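Local coordinates for protein prepilin (Salmonella typhi, PDB 3FHV) that forms the type IVb pilus of the typhoid bacterium as its pilin subunit, PilS, and probably helps it adhere to host cells through CFTR, at residues 8-13 against 66-71; 15-20 against 89-94. One frame throughout, in Å; residues are numbered along the deposited sequence.

Overall arrangement
Contact 1 (8-13 with 66-71) and contact 2 (15-20 with 89-94) both use helix 8-25 of the pilin globular domain, and their centres lie about 11 Å apart. Contact 1 is at the surface, where the start of the helix meets a loop between two strands; a charged side chain, a hydroxyl and the indole of a tryptophan do the work. The centre of contact 2 lies about 3 Å from that of the chain; its touching residues are all buried, and its side chains meet as apolar groups without a hydrogen bond across. The two also touch: Asn-67 ND2 probably hydrogen-bonds to Asn-94 O and Thr-93 OG1. Both regions of the helix reach the second subunit.

Contact 1 of 2, residues 8-13 against 66-71; sequences GTELTN and WNSWGG
A polar surface contact joins the first turns of helix 8-25 to the loop between strands 62-66 and 72-78, with Glu-10 reaching out to Ser-68 and Trp-69. Ser-68 OG donates a hydrogen bond of 2.6 Å to Glu-10 OE2, which accepts it on its anti lone pair, the one turned away from OE1. Chi1 (-66°) sets Glu-10 CG anti to the carbonyl carbon, 3.5 Å from Trp-69 CH2, and a bend at chi2 (67°) swings the carboxylate round to the serine. The glutamate chain crosses the indole at about a right angle, approaching obliquely. Glutamate suits this place because one side chain offers both an apolar stem and an acceptor. The loop is a type I beta turn from Asn-67 to Gly-70, linking neighbouring antiparallel strands of the pilin sheet, and it opens with an Asx turn. Asn-67 OD1 accepts from Trp-69 N at 2.9 Å and from Gly-71 N at 2.8 Å, the donors coming from opposite faces of the amide plane. Gly-70 has a positive phi (89°), a backbone shape that favours glycine. Beyond these segments, Trp-69 and Glu-10 both touch Ile-104 of helix 98-111, while Thr-9 OG1 hydrogen-bonds to Asp-57 O of the second subunit.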
ATOM      1  N   GLY A   8       1.057   6.103  14.151  1.00 16.63           N
ATOM      2  CA  GLY A   8       1.655   6.272  12.840  1.00 14.87           C
ATOM      3  C   GLY A   8       1.218   5.214  11.842  1.00 13.45           C
ATOM      4  O   GLY A   8       0.881   5.536  10.702  1.00 11.51           O
ATOM      5  N   THR A   9       1.225   3.952  12.264  1.00 11.84           N
ATOM      6  CA  THR A   9       0.818   2.856  11.386  1.00 11.60           C
ATOM      7  C   THR A   9      -0.653   3.015  11.033  1.00 10.67           C
ATOM      8  O   THR A   9      -1.044   2.881   9.876  1.00  9.74           O
ATOM      9  CB  THR A   9       0.992   1.474  12.067  1.00 13.08           C
ATOM     10  OG1 THR A   9       2.375   1.262  12.359  1.00 14.17           O
ATOM     11  CG2 THR A   9       0.503   0.347  11.139  1.00 14.68           C
ATOM     12  N   GLU A  10      -1.454   3.311  12.050  1.00 10.14           N
ATOM     13  CA  GLU A  10      -2.884   3.483  11.885  1.00 11.11           C
ATOM     14  C   GLU A  10      -3.205   4.553  10.845  1.00  9.79           C
ATOM     15  O   GLU A  10      -4.044   4.344   9.961  1.00  9.52           O
ATOM     16  CB  GLU A  10      -3.516   3.839  13.236  1.00 13.37           C
ATOM     17  CG  GLU A  10      -3.456   2.722  14.290  1.00 19.50           C
ATOM     18  CD  GLU A  10      -2.035   2.400  14.775  1.00 21.64           C
ATOM     19  OE1 GLU A  10      -1.166   3.297  14.763  1.00 21.00           O
ATOM     20  OE2 GLU A  10      -1.794   1.247  15.191  1.00 24.99           O
ATOM     21  N   LEU A  11      -2.528   5.693  10.943  1.00  8.29           N
ATOM     22  CA  LEU A  11      -2.746   6.794  10.012  1.00 10.90           C
ATOM     23  C   LEU A  11      -2.419   6.354   8.585  1.00 10.39           C
ATOM     24  O   LEU A  11      -3.185   6.590   7.648  1.00  8.68           O
ATOM     25  CB  LEU A  11      -1.871   7.986  10.399  1.00 12.27           C
ATOM     26  CG  LEU A  11      -2.082   9.267   9.594  1.00 16.53           C
ATOM     27  CD1 LEU A  11      -3.466   9.842   9.872  1.00 11.83           C
ATOM     28  CD2 LEU A  11      -1.015  10.280   9.975  1.00 20.89           C
ATOM     29  N   THR A  12      -1.277   5.701   8.431  1.00  8.44           N
ATOM     30  CA  THR A  12      -0.850   5.218   7.130  1.00  7.82           C
ATOM     31  C   THR A  12      -1.834   4.181   6.587  1.00  6.87           C
ATOM     32  O   THR A  12      -2.081   4.123   5.376  1.00  6.94           O
ATOM     33  CB  THR A  12       0.558   4.594   7.220  1.00  8.64           C
ATOM     34  OG1 THR A  12       1.474   5.592   7.687  1.00 10.70           O
ATOM     35  CG2 THR A  12       1.022   4.081   5.844  1.00  5.26           C
ATOM     36  N   ASN A  13      -2.393   3.369   7.480  1.00  6.78           N
ATOM     37  CA  ASN A  13      -3.343   2.339   7.064  1.00  6.99           C
ATOM     38  C   ASN A  13      -4.606   2.946   6.477  1.00  6.97           C
ATOM     39  O   ASN A  13      -5.082   2.502   5.433  1.00  5.90           O
ATOM     40  CB  ASN A  13      -3.709   1.407   8.236  1.00  7.27           C
ATOM     41  CG  ASN A  13      -2.671   0.318   8.463  1.00 10.11           C
ATOM     42  OD1 ASN A  13      -1.949  -0.064   7.542  1.00  7.85           O
ATOM     43  ND2 ASN A  13      -2.615  -0.209   9.682  1.00  9.62           N
ATOM     44  N   TRP A  66     -10.350  -4.914  11.030  1.00  7.84           N
ATOM     45  CA  TRP A  66     -10.271  -4.421  12.400  1.00  7.27           C
ATOM     46  C   TRP A  66      -9.141  -3.410  12.529  1.00  7.41           C
ATOM     47  O   TRP A  66      -8.166  -3.465  11.779  1.00  7.36           O
ATOM     48  CB  TRP A  66     -10.057  -5.580  13.374  1.00  6.94           C
ATOM     49  CG  TRP A  66     -11.124  -6.629  13.303  1.00  6.94           C
ATOM     50  CD1 TRP A  66     -11.017  -7.871  12.747  1.00  8.18           C
ATOM     51  CD2 TRP A  66     -12.462  -6.528  13.805  1.00  7.55           C
ATOM     52  NE1 TRP A  66     -12.206  -8.549  12.872  1.00  8.45           N
ATOM     53  CE2 TRP A  66     -13.109  -7.747  13.519  1.00  6.72           C
ATOM     54  CE3 TRP A  66     -13.175  -5.525  14.469  1.00  9.68           C
ATOM     55  CZ2 TRP A  66     -14.434  -7.989  13.873  1.00  9.71           C
ATOM     56  CZ3 TRP A  66     -14.491  -5.769  14.819  1.00 10.86           C
ATOM     57  CH2 TRP A  66     -15.107  -6.991  14.522  1.00 10.36           C
ATOM     58  N   ASN A  67      -9.267  -2.489  13.478  1.00  7.20           N
ATOM     59  CA  ASN A  67      -8.162  -1.600  13.785  1.00  7.87           C
ATOM     60  C   ASN A  67      -7.271  -2.196  14.868  1.00  8.89           C
ATOM     61  O   ASN A  67      -7.522  -3.297  15.375  1.00  8.53           O
ATOM     62  CB  ASN A  67      -8.655  -0.199  14.194  1.00  7.46           C
ATOM     63  CG  ASN A  67      -9.566  -0.205  15.418  1.00  6.71           C
ATOM     64  OD1 ASN A  67      -9.363  -0.964  16.364  1.00  7.72           O
ATOM     65  ND2 ASN A  67     -10.558   0.688  15.413  1.00  6.90           N
ATOM     66  N   SER A  68      -6.213  -1.471  15.201  1.00  9.11           N
ATOM     67  CA  SER A  68      -5.258  -1.924  16.208  1.00 11.51           C
ATOM     68  C   SER A  68      -5.844  -2.262  17.572  1.00 11.72           C
ATOM     69  O   SER A  68      -5.269  -3.057  18.320  1.00 11.75           O
ATOM     70  CB  SER A  68      -4.170  -0.869  16.391  1.00 12.21           C
ATOM     71  OG  SER A  68      -3.406  -0.742  15.209  1.00 14.16           O
ATOM     72  N   TRP A  69      -6.985  -1.670  17.903  1.00 11.21           N
ATOM     73  CA  TRP A  69      -7.581  -1.904  19.208  1.00 11.68           C
ATOM     74  C   TRP A  69      -8.744  -2.884  19.231  1.00 11.87           C
ATOM     75  O   TRP A  69      -9.396  -3.050  20.260  1.00 12.13           O
ATOM     76  CB  TRP A  69      -7.999  -0.560  19.799  1.00 12.91           C
ATOM     77  CG  TRP A  69      -6.845   0.397  19.807  1.00 13.74           C
ATOM     78  CD1 TRP A  69      -5.842   0.469  20.731  1.00 15.69           C
ATOM     79  CD2 TRP A  69      -6.526   1.354  18.794  1.00 13.16           C
ATOM     80  NE1 TRP A  69      -4.912   1.414  20.353  1.00 15.03           N
ATOM     81  CE2 TRP A  69      -5.309   1.971  19.167  1.00 13.90           C
ATOM     82  CE3 TRP A  69      -7.148   1.749  17.605  1.00 12.48           C
ATOM     83  CZ2 TRP A  69      -4.704   2.965  18.392  1.00 15.53           C
ATOM     84  CZ3 TRP A  69      -6.545   2.740  16.832  1.00 15.93           C
ATOM     85  CH2 TRP A  69      -5.334   3.334  17.231  1.00 13.28           C
ATOM     86  N   GLY A  70      -9.002  -3.545  18.108  1.00  9.59           N
ATOM     87  CA  GLY A  70     -10.103  -4.495  18.081  1.00 10.40           C
ATOM     88  C   GLY A  70     -11.437  -3.864  17.705  1.00 10.26           C
ATOM     89  O   GLY A  70     -12.476  -4.505  17.802  1.00 10.56           O
ATOM     90  N   GLY A  71     -11.413  -2.597  17.306  1.00  9.67           N
ATOM     91  CA  GLY A  71     -12.634  -1.936  16.871  1.00  9.48           C
ATOM     92  C   GLY A  71     -12.797  -2.219  15.386  1.00 10.33           C
ATOM     93  O   GLY A  71     -11.807  -2.300  14.653  1.00  9.06           O
TER

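Contact 2 of 2, residues 15-20 against 89-94; sequences QTLATN and FTITTN
Ile-91 keeps CG1 opposite its carbonyl carbon (chi1 -65°) and is fully extended at chi2, which carries CD1 out from the strand to the helix surface beside Leu-17 and Ala-18. Leu-17 in turn has CG trans to its own nitrogen (chi1 177°), directing its branched end to the strand. This is helix-on-sheet packing in the type IV pilin fold, where the N-terminal helix lies against an antiparallel sheet. Here helix 15-20 runs at 154° to strand 89-94, nearly antiparallel to it, with the axes 9.8 Å apart at their closest.

The methyl CD1 of Ile-91 is the centre of the contact. It approaches the helix backbone at Ala-18 N, 3.7 Å away, and lies 3.8 Å from Ala-18 CB, while on the leucine it meets CG at 4.0 Å. Alanine suits its position because its short side chain lets a strand residue come right up to the helix backbone. Beta-branched residues such as isoleucine are favoured in strands; here the long arm ends in CD1, which touches both Leu-17 and Ala-18, and the short arm adds a contact of CG2 to Leu-17 CD2 at 4.1 Å.

Alternation along the strand puts Phe-89 on the same side as Ile-91, where its long, flat side chain can span from strand to helix. Its ring also packs on Thr-21 and Ile-22 further along helix 8-25 and meets that of Tyr-154 on strand 148-154, the two planes nearly parallel. Strand 72-78, which neighbours strand 88-96 on the side away from strand 148-154, contributes Val-75, which touches both Leu-17 and Phe-89. At the far end of the aromatic ring, Phe-89 CZ stops 3.8 Å from Ala-18 O.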
ATOM      1  N   GLN A  15      -4.941   6.007   5.264  1.00  5.74           N
ATOM      2  CA  GLN A  15      -4.609   6.771   4.072  1.00  8.73           C
ATOM      3  C   GLN A  15      -4.441   5.864   2.860  1.00  8.61           C
ATOM      4  O   GLN A  15      -4.968   6.161   1.780  1.00  8.55           O
ATOM      5  CB  GLN A  15      -3.346   7.613   4.317  1.00  9.49           C
ATOM      6  CG  GLN A  15      -3.597   8.801   5.249  1.00 12.39           C
ATOM      7  CD  GLN A  15      -2.324   9.516   5.664  1.00 15.71           C
ATOM      8  OE1 GLN A  15      -1.282   9.345   5.049  1.00 18.48           O
ATOM      9  NE2 GLN A  15      -2.410  10.329   6.713  1.00 18.03           N
ATOM     10  N   THR A  16      -3.730   4.755   3.038  1.00  8.34           N
ATOM     11  CA  THR A  16      -3.520   3.826   1.936  1.00  7.84           C
ATOM     12  C   THR A  16      -4.807   3.093   1.562  1.00  7.81           C
ATOM     13  O   THR A  16      -5.055   2.850   0.382  1.00  7.98           O
ATOM     14  CB  THR A  16      -2.392   2.797   2.250  1.00  6.35           C
ATOM     15  OG1 THR A  16      -2.636   2.162   3.508  1.00  6.57           O
ATOM     16  CG2 THR A  16      -1.035   3.484   2.299  1.00  6.17           C
ATOM     17  N   LEU A  17      -5.615   2.737   2.564  1.00  7.92           N
ATOM     18  CA  LEU A  17      -6.883   2.055   2.314  1.00  6.31           C
ATOM     19  C   LEU A  17      -7.748   2.977   1.450  1.00  6.38           C
ATOM     20  O   LEU A  17      -8.402   2.527   0.508  1.00  4.98           O
ATOM     21  CB  LEU A  17      -7.606   1.731   3.637  1.00  6.73           C
ATOM     22  CG  LEU A  17      -8.990   1.067   3.533  1.00  5.76           C
ATOM     23  CD1 LEU A  17      -8.885  -0.252   2.782  1.00  8.00           C
ATOM     24  CD2 LEU A  17      -9.572   0.858   4.926  1.00  8.26           C
ATOM     25  N   ALA A  18      -7.729   4.269   1.759  1.00  5.11           N
ATOM     26  CA  ALA A  18      -8.495   5.245   0.984  1.00  6.59           C
ATOM     27  C   ALA A  18      -7.971   5.292  -0.453  1.00  7.34           C
ATOM     28  O   ALA A  18      -8.749   5.249  -1.402  1.00  5.60           O
ATOM     29  CB  ALA A  18      -8.391   6.635   1.627  1.00  7.83           C
ATOM     30  N   THR A  19      -6.652   5.378  -0.607  1.00  7.16           N
ATOM     31  CA  THR A  19      -6.050   5.419  -1.933  1.00  9.05           C
ATOM     32  C   THR A  19      -6.410   4.168  -2.742  1.00  8.18           C
ATOM     33  O   THR A  19      -6.767   4.267  -3.920  1.00  7.55           O
ATOM     34  CB  THR A  19      -4.516   5.564  -1.829  1.00  9.79           C
ATOM     35  OG1 THR A  19      -4.207   6.861  -1.301  1.00 10.76           O
ATOM     36  CG2 THR A  19      -3.860   5.400  -3.208  1.00 12.67           C
ATOM     37  N   ASN A  20      -6.335   2.999  -2.106  1.00  8.24           N
ATOM     38  CA  ASN A  20      -6.674   1.748  -2.770  1.00  9.10           C
ATOM     39  C   ASN A  20      -8.144   1.723  -3.171  1.00  9.83           C
ATOM     40  O   ASN A  20      -8.493   1.256  -4.252  1.00 10.16           O
ATOM     41  CB  ASN A  20      -6.378   0.551  -1.867  1.00  8.56           C
ATOM     42  CG  ASN A  20      -4.895   0.369  -1.619  1.00  8.21           C
ATOM     43  OD1 ASN A  20      -4.073   0.723  -2.461  1.00  7.72           O
ATOM     44  ND2 ASN A  20      -4.550  -0.200  -0.476  1.00  8.70           N
ATOM     45  N   PHE A  89     -17.340   7.483  -0.691  1.00 15.74           N
ATOM     46  CA  PHE A  89     -17.412   6.411   0.287  1.00 10.60           C
ATOM     47  C   PHE A  89     -16.849   6.954   1.586  1.00  8.88           C
ATOM     48  O   PHE A  89     -16.286   8.051   1.615  1.00  9.67           O
ATOM     49  CB  PHE A  89     -16.594   5.198  -0.182  1.00  8.52           C
ATOM     50  CG  PHE A  89     -15.123   5.474  -0.344  1.00  6.17           C
ATOM     51  CD1 PHE A  89     -14.237   5.280   0.713  1.00  4.74           C
ATOM     52  CD2 PHE A  89     -14.622   5.942  -1.559  1.00  7.47           C
ATOM     53  CE1 PHE A  89     -12.872   5.547   0.560  1.00  7.34           C
ATOM     54  CE2 PHE A  89     -13.268   6.210  -1.719  1.00  9.30           C
ATOM     55  CZ  PHE A  89     -12.389   6.011  -0.655  1.00  7.69           C
ATOM     56  N   THR A  90     -17.022   6.195   2.658  1.00  8.69           N
ATOM     57  CA  THR A  90     -16.511   6.586   3.961  1.00  7.51           C
ATOM     58  C   THR A  90     -15.698   5.437   4.538  1.00  8.23           C
ATOM     59  O   THR A  90     -15.920   4.276   4.197  1.00  8.98           O
ATOM     60  CB  THR A  90     -17.644   6.884   4.977  1.00  7.42           C
ATOM     61  OG1 THR A  90     -18.511   5.743   5.077  1.00  8.53           O
ATOM     62  CG2 THR A  90     -18.447   8.107   4.562  1.00  8.31           C
ATOM     63  N   ILE A  91     -14.735   5.774   5.390  1.00  7.82           N
ATOM     64  CA  ILE A  91     -13.951   4.764   6.090  1.00  6.93           C
ATOM     65  C   ILE A  91     -14.238   5.093   7.545  1.00  6.94           C
ATOM     66  O   ILE A  91     -13.872   6.168   8.028  1.00  8.43           O
ATOM     67  CB  ILE A  91     -12.429   4.887   5.852  1.00  7.09           C
ATOM     68  CG1 ILE A  91     -12.099   4.632   4.377  1.00  7.93           C
ATOM     69  CG2 ILE A  91     -11.686   3.858   6.730  1.00  7.86           C
ATOM     70  CD1 ILE A  91     -10.605   4.686   4.078  1.00  8.30           C
ATOM     71  N   THR A  92     -14.919   4.179   8.225  1.00  6.14           N
ATOM     72  CA  THR A  92     -15.273   4.360   9.624  1.00  6.38           C
ATOM     73  C   THR A  92     -14.415   3.436  10.471  1.00  7.87           C
ATOM     74  O   THR A  92     -14.241   2.267  10.130  1.00 10.23           O
ATOM     75  CB  THR A  92     -16.762   3.998   9.875  1.00  7.19           C
ATOM     76  OG1 THR A  92     -17.599   4.857   9.095  1.00  4.19           O
ATOM     77  CG2 THR A  92     -17.122   4.161  11.356  1.00  6.65           C
ATOM     78  N   THR A  93     -13.877   3.956  11.570  1.00  8.61           N
ATOM     79  CA  THR A  93     -13.076   3.132  12.472  1.00  8.29           C
ATOM     80  C   THR A  93     -13.625   3.349  13.883  1.00  7.84           C
ATOM     81  O   THR A  93     -13.768   4.486  14.336  1.00  7.55           O
ATOM     82  CB  THR A  93     -11.573   3.482  12.370  1.00  8.06           C
ATOM     83  OG1 THR A  93     -10.829   2.646  13.269  1.00  8.20           O
ATOM     84  CG2 THR A  93     -11.327   4.961  12.680  1.00  7.88           C
ATOM     85  N   ASN A  94     -13.934   2.243  14.558  1.00  7.64           N
ATOM     86  CA  ASN A  94     -14.550   2.256  15.888  1.00  9.25           C
ATOM     87  C   ASN A  94     -13.684   1.974  17.115  1.00  9.74           C
ATOM     88  O   ASN A  94     -12.625   1.353  17.027  1.00  8.72           O
ATOM     89  CB  ASN A  94     -15.708   1.257  15.897  1.00  9.36           C
ATOM     90  CG  ASN A  94     -16.756   1.573  14.864  1.00 12.38           C
ATOM     91  OD1 ASN A  94     -17.554   2.487  15.039  1.00  9.64           O
ATOM     92  ND2 ASN A  94     -16.754   0.821  13.766  1.00 13.20           N
TER